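Local coordinates for uncharacterized protein (Bacteroides eggerthii, PDB 4L3R) that is of unknown function but belongs to the DUF4847 family of the calycin clan, whose better-known members fold as antiparallel beta-barrels, at residues L47-T50 and E51-T54; S35-A38 and E39-A42; Q28-Q31 and G32-S35. All coordinates share one frame; numbering follows the deposited sequence.

From the N terminus, strand 15-22 gives way to a long loop, and contact 3 folds its second half back on itself through a beta turn between 28-31 and 32-35. Contact 2 begins where that stretch ends: the two share Ser35, and 35-42 holds the N-cap and the opening turns of helix 37-48. Contact 1 lies at the other end of this helix, where 47-54 turns the chain into strand 54-61. The three follow in series, with none inside another. Trp34 of contact 3 packs on Glu40 of contact 2, and Phe29 reaches Leu47 of contact 1, so the aromatic loop lies along the helix whose two ends contacts 2 and 1 shape.

Contact 1: L47-T50 and E51-T54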
ATOM      1  N   LEU B  47      15.333 -17.110 -17.690  1.00 53.67           N
ATOM      2  CA  LEU B  47      15.383 -15.713 -17.251  1.00 52.20           C
ATOM      3  C   LEU B  47      14.832 -14.757 -18.320  1.00 60.02           C
ATOM      4  O   LEU B  47      14.343 -13.692 -17.952  1.00 60.11           O
ATOM      5  CB  LEU B  47      16.825 -15.320 -16.879  1.00 51.06           C
ATOM      6  CG  LEU B  47      17.044 -13.933 -16.263  1.00 54.89           C
ATOM      7  CD1 LEU B  47      16.282 -13.783 -14.955  1.00 53.08           C
ATOM      8  CD2 LEU B  47      18.522 -13.676 -16.035  1.00 57.71           C
ATOM      9  N   LYS B  48      14.908 -15.109 -19.626  1.00 60.25           N
ATOM     10  CA  LYS B  48      14.353 -14.265 -20.707  1.00 63.14           C
ATOM     11  C   LYS B  48      12.811 -14.206 -20.658  1.00 68.56           C
ATOM     12  O   LYS B  48      12.233 -13.251 -21.187  1.00 70.22           O
ATOM     13  CB  LYS B  48      14.786 -14.754 -22.106  1.00 67.97           C
ATOM     14  CG  LYS B  48      16.213 -14.389 -22.501  1.00 83.03           C
ATOM     15  CD  LYS B  48      16.560 -14.937 -23.892  1.00 95.58           C
ATOM     16  CE  LYS B  48      17.989 -14.659 -24.310  1.00108.75           C
ATOM     17  NZ  LYS B  48      18.944 -15.677 -23.793  1.00114.91           N
ATOM     18  N   ILE B  49      12.144 -15.230 -20.067  1.00 64.00           N
ATOM     19  CA  ILE B  49      10.681 -15.253 -19.969  1.00 65.01           C
ATOM     20  C   ILE B  49      10.263 -14.124 -19.027  1.00 67.19           C
ATOM     21  O   ILE B  49      10.778 -14.037 -17.913  1.00 64.31           O
ATOM     22  CB  ILE B  49      10.148 -16.645 -19.524  1.00 67.78           C
ATOM     23  CG1 ILE B  49      10.440 -17.707 -20.614  1.00 70.90           C
ATOM     24  CG2 ILE B  49       8.638 -16.582 -19.231  1.00 69.73           C
ATOM     25  CD1 ILE B  49      10.324 -19.169 -20.164  1.00 77.30           C
ATOM     26  N   THR B  50       9.346 -13.259 -19.485  1.00 66.30           N
ATOM     27  CA  THR B  50       8.890 -12.060 -18.765  1.00 65.82           C
ATOM     28  C   THR B  50       8.430 -12.344 -17.328  1.00 66.74           C
ATOM     29  O   THR B  50       8.882 -11.679 -16.408  1.00 62.34           O
ATOM     30  CB  THR B  50       7.741 -11.386 -19.555  1.00 74.94           C
ATOM     31  OG1 THR B  50       8.224 -11.079 -20.865  1.00 77.02           O
ATOM     32  CG2 THR B  50       7.226 -10.103 -18.885  1.00 70.52           C
ATOM     33  N   GLU B  51       7.525 -13.306 -17.156  1.00 66.22           N
ATOM     34  CA  GLU B  51       6.940 -13.639 -15.854  1.00 64.61           C
ATOM     35  C   GLU B  51       7.907 -14.345 -14.887  1.00 64.05           C
ATOM     36  O   GLU B  51       7.585 -14.406 -13.706  1.00 62.61           O
ATOM     37  CB  GLU B  51       5.653 -14.490 -16.018  1.00 69.10           C
ATOM     38  CG  GLU B  51       5.828 -15.855 -16.683  1.00 86.67           C
ATOM     39  CD  GLU B  51       5.500 -15.927 -18.163  1.00116.40           C
ATOM     40  OE1 GLU B  51       5.786 -14.945 -18.886  1.00107.48           O
ATOM     41  OE2 GLU B  51       5.028 -16.996 -18.613  1.00120.31           O
ATOM     42  N   ASN B  52       9.062 -14.873 -15.346  1.00 59.16           N
ATOM     43  CA  ASN B  52      10.014 -15.570 -14.461  1.00 54.96           C
ATOM     44  C   ASN B  52      10.971 -14.615 -13.753  1.00 55.14           C
ATOM     45  O   ASN B  52      11.366 -13.590 -14.313  1.00 55.47           O
ATOM     46  CB  ASN B  52      10.821 -16.609 -15.236  1.00 52.79           C
ATOM     47  CG  ASN B  52       9.989 -17.742 -15.781  1.00 62.58           C
ATOM     48  OD1 ASN B  52       8.817 -17.881 -15.463  1.00 61.28           O
ATOM     49  ND2 ASN B  52      10.580 -18.599 -16.607  1.00 55.39           N
ATOM     50  N   PHE B  53      11.348 -14.977 -12.510  1.00 48.59           N
ATOM     51  CA  PHE B  53      12.261 -14.237 -11.635  1.00 45.97           C
ATOM     52  C   PHE B  53      11.775 -12.801 -11.400  1.00 50.51           C
ATOM     53  O   PHE B  53      12.526 -11.837 -11.576  1.00 49.47           O
ATOM     54  CB  PHE B  53      13.701 -14.261 -12.175  1.00 47.32           C
ATOM     55  CG  PHE B  53      14.239 -15.655 -12.398  1.00 47.71           C
ATOM     56  CD1 PHE B  53      14.913 -16.325 -11.386  1.00 48.32           C
ATOM     57  CD2 PHE B  53      14.089 -16.287 -13.624  1.00 50.35           C
ATOM     58  CE1 PHE B  53      15.384 -17.620 -11.584  1.00 48.88           C
ATOM     59  CE2 PHE B  53      14.573 -17.579 -13.827  1.00 52.77           C
ATOM     60  CZ  PHE B  53      15.232 -18.232 -12.810  1.00 49.49           C
ATOM     61  N   THR B  54      10.506 -12.674 -10.982  1.00 48.32           N
ATOM     62  CA  THR B  54       9.890 -11.385 -10.684  1.00 48.44           C
ATOM     63  C   THR B  54       9.713 -11.230  -9.171  1.00 50.55           C
ATOM     64  O   THR B  54       9.681 -12.222  -8.436  1.00 48.77           O
ATOM     65  CB  THR B  54       8.561 -11.235 -11.407  1.00 56.62           C
ATOM     66  OG1 THR B  54       7.664 -12.261 -10.980  1.00 59.97           O
ATOM     67  CG2 THR B  54       8.712 -11.246 -12.913  1.00 54.76           C
TER
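Leu47 and Phe53 meet through a single methyl group: CD1 of Leu47 approaches the ring obliquely, 3.6 Å from Phe53 CD2, and the two side chains cross at about a right angle. With CG of Leu47 anti to the backbone N (chi1 -174°), the branched end leans toward the ring. Leucine's branched, apolar end suits a place beside the buried ring of Phe53. A second group of contacts surrounds Ile49. Its CG2 methyl lies 3.3 Å from Glu51 OE1, while its CB stands 3.5 Å from Asn52 ND2, so the isoleucine touches the carboxylate with its CG2 methyl and the amide with CB. Glu51 gets there by bending: its chain folds at chi2 (-98°) and brings the carboxylate back toward the preceding residues.

The backbone beneath these groups is a type I beta turn from Ile49 to Asn52, closed by the bond from Asn52 N to Ile49 O at 3.2 Å. The Asn52 amide also serves the helix end, since its ND2 donates to Leu46 O; a short side chain with an N-H suits this place. Lys16 NZ adds a charged donor to the carbonyl oxygens of Leu47 and Asn52. Beyond the turn, CG2 of Thr54 rests 3.5 Å from Thr50 O.

Phe53 takes a left-handed backbone conformation and, with Thr54, faces His73 in a G1 beta bulge, an irregularity at the start of strand 54-61 beside strand 66-73. The Phe53 ring meets Phe111 edge-to-face and packs on Leu107 and Ala108, bringing helix 106-116 against the junction between helix 37-48 and the sheet.

Contact 2: S35-A38 and E39-A42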
ATOM      1  N   SER B  35      27.418 -25.433 -12.695  1.00 57.79           N
ATOM      2  CA  SER B  35      28.553 -26.371 -12.818  1.00 59.72           C
ATOM      3  C   SER B  35      29.090 -26.463 -14.259  1.00 63.20           C
ATOM      4  O   SER B  35      30.198 -26.965 -14.455  1.00 65.26           O
ATOM      5  CB  SER B  35      28.145 -27.774 -12.364  1.00 64.39           C
ATOM      6  OG  SER B  35      27.923 -27.861 -10.967  1.00 70.82           O
ATOM      7  N   ASN B  36      28.300 -26.044 -15.271  1.00 57.28           N
ATOM      8  CA  ASN B  36      28.720 -26.148 -16.674  1.00 58.67           C
ATOM      9  C   ASN B  36      27.981 -25.123 -17.539  1.00 60.23           C
ATOM     10  O   ASN B  36      27.020 -24.511 -17.070  1.00 56.20           O
ATOM     11  CB  ASN B  36      28.481 -27.576 -17.194  1.00 60.71           C
ATOM     12  CG  ASN B  36      27.064 -28.078 -17.012  1.00 71.94           C
ATOM     13  OD1 ASN B  36      26.134 -27.616 -17.672  1.00 63.60           O
ATOM     14  ND2 ASN B  36      26.865 -29.043 -16.127  1.00 66.58           N
ATOM     15  N   GLU B  37      28.427 -24.940 -18.803  1.00 59.29           N
ATOM     16  CA  GLU B  37      27.810 -23.962 -19.723  1.00 59.27           C
ATOM     17  C   GLU B  37      26.321 -24.283 -20.032  1.00 61.78           C
ATOM     18  O   GLU B  37      25.520 -23.356 -20.132  1.00 58.80           O
ATOM     19  CB  GLU B  37      28.596 -23.856 -21.060  1.00 63.68           C
ATOM     20  CG  GLU B  37      29.155 -22.477 -21.375  1.00 76.53           C
ATOM     21  CD  GLU B  37      28.150 -21.340 -21.424  1.00105.28           C
ATOM     22  OE1 GLU B  37      27.023 -21.558 -21.924  1.00111.02           O
ATOM     23  OE2 GLU B  37      28.501 -20.224 -20.979  1.00 97.71           O
ATOM     24  N   ALA B  38      25.959 -25.574 -20.196  1.00 60.49           N
ATOM     25  CA  ALA B  38      24.581 -25.963 -20.534  1.00 60.45           C
ATOM     26  C   ALA B  38      23.600 -25.577 -19.427  1.00 63.72           C
ATOM     27  O   ALA B  38      22.502 -25.100 -19.730  1.00 63.75           O
ATOM     28  CB  ALA B  38      24.499 -27.458 -20.811  1.00 63.10           C
ATOM     29  N   GLU B  39      23.989 -25.762 -18.151  1.00 59.17           N
ATOM     30  CA  GLU B  39      23.146 -25.350 -17.019  1.00 56.57           C
ATOM     31  C   GLU B  39      22.904 -23.839 -17.048  1.00 60.44           C
ATOM     32  O   GLU B  39      21.767 -23.393 -16.889  1.00 59.58           O
ATOM     33  CB  GLU B  39      23.795 -25.718 -15.674  1.00 57.27           C
ATOM     34  CG  GLU B  39      23.628 -27.163 -15.243  1.00 67.46           C
ATOM     35  CD  GLU B  39      24.254 -27.469 -13.894  1.00 84.42           C
ATOM     36  OE1 GLU B  39      24.961 -26.593 -13.344  1.00 64.21           O
ATOM     37  OE2 GLU B  39      24.040 -28.594 -13.386  1.00 82.60           O
ATOM     38  N   GLU B  40      23.983 -23.050 -17.234  1.00 57.91           N
ATOM     39  CA  GLU B  40      23.888 -21.590 -17.283  1.00 56.85           C
ATOM     40  C   GLU B  40      23.019 -21.141 -18.461  1.00 62.11           C
ATOM     41  O   GLU B  40      22.180 -20.258 -18.286  1.00 61.09           O
ATOM     42  CB  GLU B  40      25.286 -20.941 -17.356  1.00 59.09           C
ATOM     43  CG  GLU B  40      25.248 -19.427 -17.523  1.00 67.83           C
ATOM     44  CD  GLU B  40      26.573 -18.692 -17.447  1.00 85.61           C
ATOM     45  OE1 GLU B  40      27.591 -19.307 -17.058  1.00 78.70           O
ATOM     46  OE2 GLU B  40      26.591 -17.493 -17.806  1.00 77.43           O
ATOM     47  N   LYS B  41      23.225 -21.741 -19.647  1.00 60.60           N
ATOM     48  CA  LYS B  41      22.457 -21.445 -20.862  1.00 62.34           C
ATOM     49  C   LYS B  41      20.957 -21.667 -20.618  1.00 65.65           C
ATOM     50  O   LYS B  41      20.158 -20.792 -20.940  1.00 65.05           O
ATOM     51  CB  LYS B  41      22.950 -22.327 -22.029  1.00 68.23           C
ATOM     52  CG  LYS B  41      22.328 -22.029 -23.396  1.00 90.51           C
ATOM     53  CD  LYS B  41      22.867 -22.997 -24.456  1.00108.65           C
ATOM     54  CE  LYS B  41      22.155 -22.906 -25.787  1.00125.34           C
ATOM     55  NZ  LYS B  41      22.581 -21.719 -26.573  1.00136.88           N
ATOM     56  N   ALA B  42      20.588 -22.824 -20.031  1.00 61.65           N
ATOM     57  CA  ALA B  42      19.195 -23.180 -19.736  1.00 61.25           C
ATOM     58  C   ALA B  42      18.560 -22.197 -18.719  1.00 63.26           C
ATOM     59  O   ALA B  42      17.385 -21.852 -18.852  1.00 63.18           O
ATOM     60  CB  ALA B  42      19.119 -24.611 -19.212  1.00 62.36           C
TER
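Glu39 OE1 is gripped by two donors: Ser35 N donates to it at 2.8 Å in a nearly straight bond (171°), and Lys106 NZ forms a salt bridge with it. The backbone N-H meets the oxygen nearly along its C-O axis. With CG beside the backbone N and the chain extended beyond it, Glu39 reaches back to Ser35, and the length of a glutamate suits the span. The lysine would be expected to favour the charged form of the carboxylate.

In the reverse direction, Asn36 OD1 accepts from Glu39 N at 2.9 Å, the donor tilted 26° from the carbonyl plane. This is the N-cap bond of helix 37-48. Asparagine suits the position because its short side chain carries an acceptor just where the first turn has N-H groups without carbonyl partners earlier in the helix. CG sits between the backbone N and the carbonyl carbon (chi1 54°), which directs OD1 toward the helix. The Asn36 and Glu39 side chains cross at about a right angle, with OD1 3.5 Å from Glu39 CG.

Ordinary helical bonds follow, from Lys41 N to Glu37 O at 2.8 Å and from Ala42 N to Ala38 O at 3.0 Å. Glu37 OE2 and Glu40 OE1 are like charges 4.1 Å apart; the Glu40 carboxylate is also held by a salt bridge from its OE2 to Arg44, one turn on.

Thus the start of helix 37-48 lies at the surface, with Glu39 and Glu40 against Trp34 of the preceding loop and Lys106, at the beginning of helix 106-116, bonded to its first turn.

Contact 3: Q28-Q31 and G32-S35; sequences QFYQ and GLWS
Phe29 and Trp34 form an edge-to-face (T-shaped) aromatic pair: the six-membered ring of Trp34 directs its edge at the Phe29 face, with centroids 5.0 Å apart and planes at 76°. Trp34 CH2 comes within 3.5 Å of both Phe29 CG and Phe29 CD2, near the rim of the ring. Gln28 CG lies over the opposite face of Phe29, so the phenyl ring is held between an aliphatic chain and an indole edge.

A CH-pi contact comes next. Leu33 CG sits over one face of Tyr30, 4.1 Å from the ring centroid and 25° off the normal. The tyrosine CG lies between its backbone N and carbonyl carbon (chi1 60°), a torsion that folds the ring back over Leu33. Purely apolar packing joins the two groups, Leu33 CD1 touching Phe29 CD1 at 3.9 Å.

These residues are brought together by a type II beta turn from Tyr30 to Leu33. Gly32 occupies its third position with a positive phi, where any side chain would collide with the carbonyl oxygen of Gln31; hence glycine.

Polar and charged partners lie outside the turn. Trp34 NE1 donates to Ser43 OG on helix 37-48, anchoring the indole, and Tyr30 receives a cation-pi contact from Lys139. Leu33, the buried member, packs against Leu107 and Val110 of helix 106-116.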
ATOM      1  N   GLN B  28      27.726 -10.462 -13.588  1.00 66.25           N
ATOM      2  CA  GLN B  28      26.276 -10.646 -13.487  1.00 61.74           C
ATOM      3  C   GLN B  28      25.924 -11.756 -12.501  1.00 61.53           C
ATOM      4  O   GLN B  28      25.016 -11.580 -11.695  1.00 58.70           O
ATOM      5  CB  GLN B  28      25.661 -10.967 -14.858  1.00 62.93           C
ATOM      6  CG  GLN B  28      24.133 -10.844 -14.874  1.00 58.73           C
ATOM      7  CD  GLN B  28      23.538 -11.169 -16.219  1.00 75.28           C
ATOM      8  OE1 GLN B  28      24.203 -11.703 -17.108  1.00 69.73           O
ATOM      9  NE2 GLN B  28      22.255 -10.886 -16.389  1.00 68.26           N
ATOM     10  N   PHE B  29      26.608 -12.909 -12.590  1.00 57.32           N
ATOM     11  CA  PHE B  29      26.368 -14.041 -11.695  1.00 54.64           C
ATOM     12  C   PHE B  29      27.663 -14.460 -11.029  1.00 60.76           C
ATOM     13  O   PHE B  29      28.704 -14.496 -11.696  1.00 62.15           O
ATOM     14  CB  PHE B  29      25.738 -15.206 -12.453  1.00 55.18           C
ATOM     15  CG  PHE B  29      24.396 -14.826 -13.023  1.00 55.62           C
ATOM     16  CD1 PHE B  29      23.307 -14.606 -12.190  1.00 55.56           C
ATOM     17  CD2 PHE B  29      24.239 -14.608 -14.385  1.00 59.40           C
ATOM     18  CE1 PHE B  29      22.084 -14.207 -12.710  1.00 56.22           C
ATOM     19  CE2 PHE B  29      22.996 -14.254 -14.908  1.00 61.89           C
ATOM     20  CZ  PHE B  29      21.934 -14.035 -14.067  1.00 57.91           C
ATOM     21  N   TYR B  30      27.612 -14.751  -9.703  1.00 56.57           N
ATOM     22  CA  TYR B  30      28.822 -15.120  -8.946  1.00 58.44           C
ATOM     23  C   TYR B  30      29.407 -16.442  -9.460  1.00 64.24           C
ATOM     24  O   TYR B  30      28.704 -17.239 -10.075  1.00 62.28           O
ATOM     25  CB  TYR B  30      28.573 -15.193  -7.417  1.00 58.48           C
ATOM     26  CG  TYR B  30      27.523 -16.183  -6.956  1.00 56.49           C
ATOM     27  CD1 TYR B  30      27.848 -17.514  -6.712  1.00 58.41           C
ATOM     28  CD2 TYR B  30      26.234 -15.765  -6.644  1.00 54.75           C
ATOM     29  CE1 TYR B  30      26.894 -18.423  -6.257  1.00 56.66           C
ATOM     30  CE2 TYR B  30      25.260 -16.670  -6.214  1.00 53.84           C
ATOM     31  CZ  TYR B  30      25.608 -17.989  -5.972  1.00 59.97           C
ATOM     32  OH  TYR B  30      24.682 -18.883  -5.489  1.00 56.76           O
ATOM     33  N   GLN B  31      30.701 -16.651  -9.223  1.00 64.35           N
ATOM     34  CA  GLN B  31      31.401 -17.847  -9.691  1.00 65.47           C
ATOM     35  C   GLN B  31      30.913 -19.089  -8.919  1.00 66.05           C
ATOM     36  O   GLN B  31      30.841 -19.058  -7.688  1.00 64.44           O
ATOM     37  CB  GLN B  31      32.925 -17.657  -9.528  1.00 71.02           C
ATOM     38  CG  GLN B  31      33.773 -18.466 -10.501  1.00 95.66           C
ATOM     39  CD  GLN B  31      35.206 -17.971 -10.512  1.00127.75           C
ATOM     40  OE1 GLN B  31      35.781 -17.638  -9.466  1.00126.29           O
ATOM     41  NE2 GLN B  31      35.811 -17.867 -11.691  1.00122.55           N
ATOM     42  N   GLY B  32      30.575 -20.155  -9.645  1.00 61.89           N
ATOM     43  CA  GLY B  32      30.118 -21.398  -9.036  1.00 61.47           C
ATOM     44  C   GLY B  32      28.614 -21.530  -8.871  1.00 61.80           C
ATOM     45  O   GLY B  32      28.154 -22.480  -8.227  1.00 61.80           O
ATOM     46  N   LEU B  33      27.825 -20.603  -9.455  1.00 55.39           N
ATOM     47  CA  LEU B  33      26.357 -20.670  -9.382  1.00 52.03           C
ATOM     48  C   LEU B  33      25.892 -21.916 -10.166  1.00 57.09           C
ATOM     49  O   LEU B  33      25.049 -22.673  -9.680  1.00 56.87           O
ATOM     50  CB  LEU B  33      25.730 -19.380  -9.927  1.00 50.02           C
ATOM     51  CG  LEU B  33      24.361 -18.989  -9.364  1.00 51.88           C
ATOM     52  CD1 LEU B  33      24.008 -17.564  -9.759  1.00 50.73           C
ATOM     53  CD2 LEU B  33      23.272 -19.942  -9.809  1.00 52.27           C
ATOM     54  N   TRP B  34      26.492 -22.141 -11.350  1.00 54.34           N
ATOM     55  CA  TRP B  34      26.258 -23.320 -12.197  1.00 54.72           C
ATOM     56  C   TRP B  34      27.531 -24.170 -12.246  1.00 59.84           C
ATOM     57  O   TRP B  34      28.592 -23.694 -11.853  1.00 60.22           O
ATOM     58  CB  TRP B  34      25.844 -22.889 -13.608  1.00 53.09           C
ATOM     59  CG  TRP B  34      24.573 -22.092 -13.641  1.00 52.01           C
ATOM     60  CD1 TRP B  34      23.305 -22.572 -13.518  1.00 54.04           C
ATOM     61  CD2 TRP B  34      24.453 -20.669 -13.795  1.00 50.96           C
ATOM     62  NE1 TRP B  34      22.397 -21.545 -13.624  1.00 51.85           N
ATOM     63  CE2 TRP B  34      23.075 -20.363 -13.775  1.00 53.28           C
ATOM     64  CE3 TRP B  34      25.375 -19.627 -13.978  1.00 52.97           C
ATOM     65  CZ2 TRP B  34      22.597 -19.059 -13.944  1.00 52.01           C
ATOM     66  CZ3 TRP B  34      24.899 -18.333 -14.120  1.00 54.11           C
ATOM     67  CH2 TRP B  34      23.522 -18.064 -14.113  1.00 53.14           C
ATOM     68  N   SER B  35      27.418 -25.433 -12.695  1.00 57.79           N
ATOM     69  CA  SER B  35      28.553 -26.371 -12.818  1.00 59.72           C
ATOM     70  C   SER B  35      29.090 -26.463 -14.259  1.00 63.20           C
ATOM     71  O   SER B  35      30.198 -26.965 -14.455  1.00 65.26           O
ATOM     72  CB  SER B  35      28.145 -27.774 -12.364  1.00 64.39           C
ATOM     73  OG  SER B  35      27.923 -27.861 -10.967  1.00 70.82           O
TER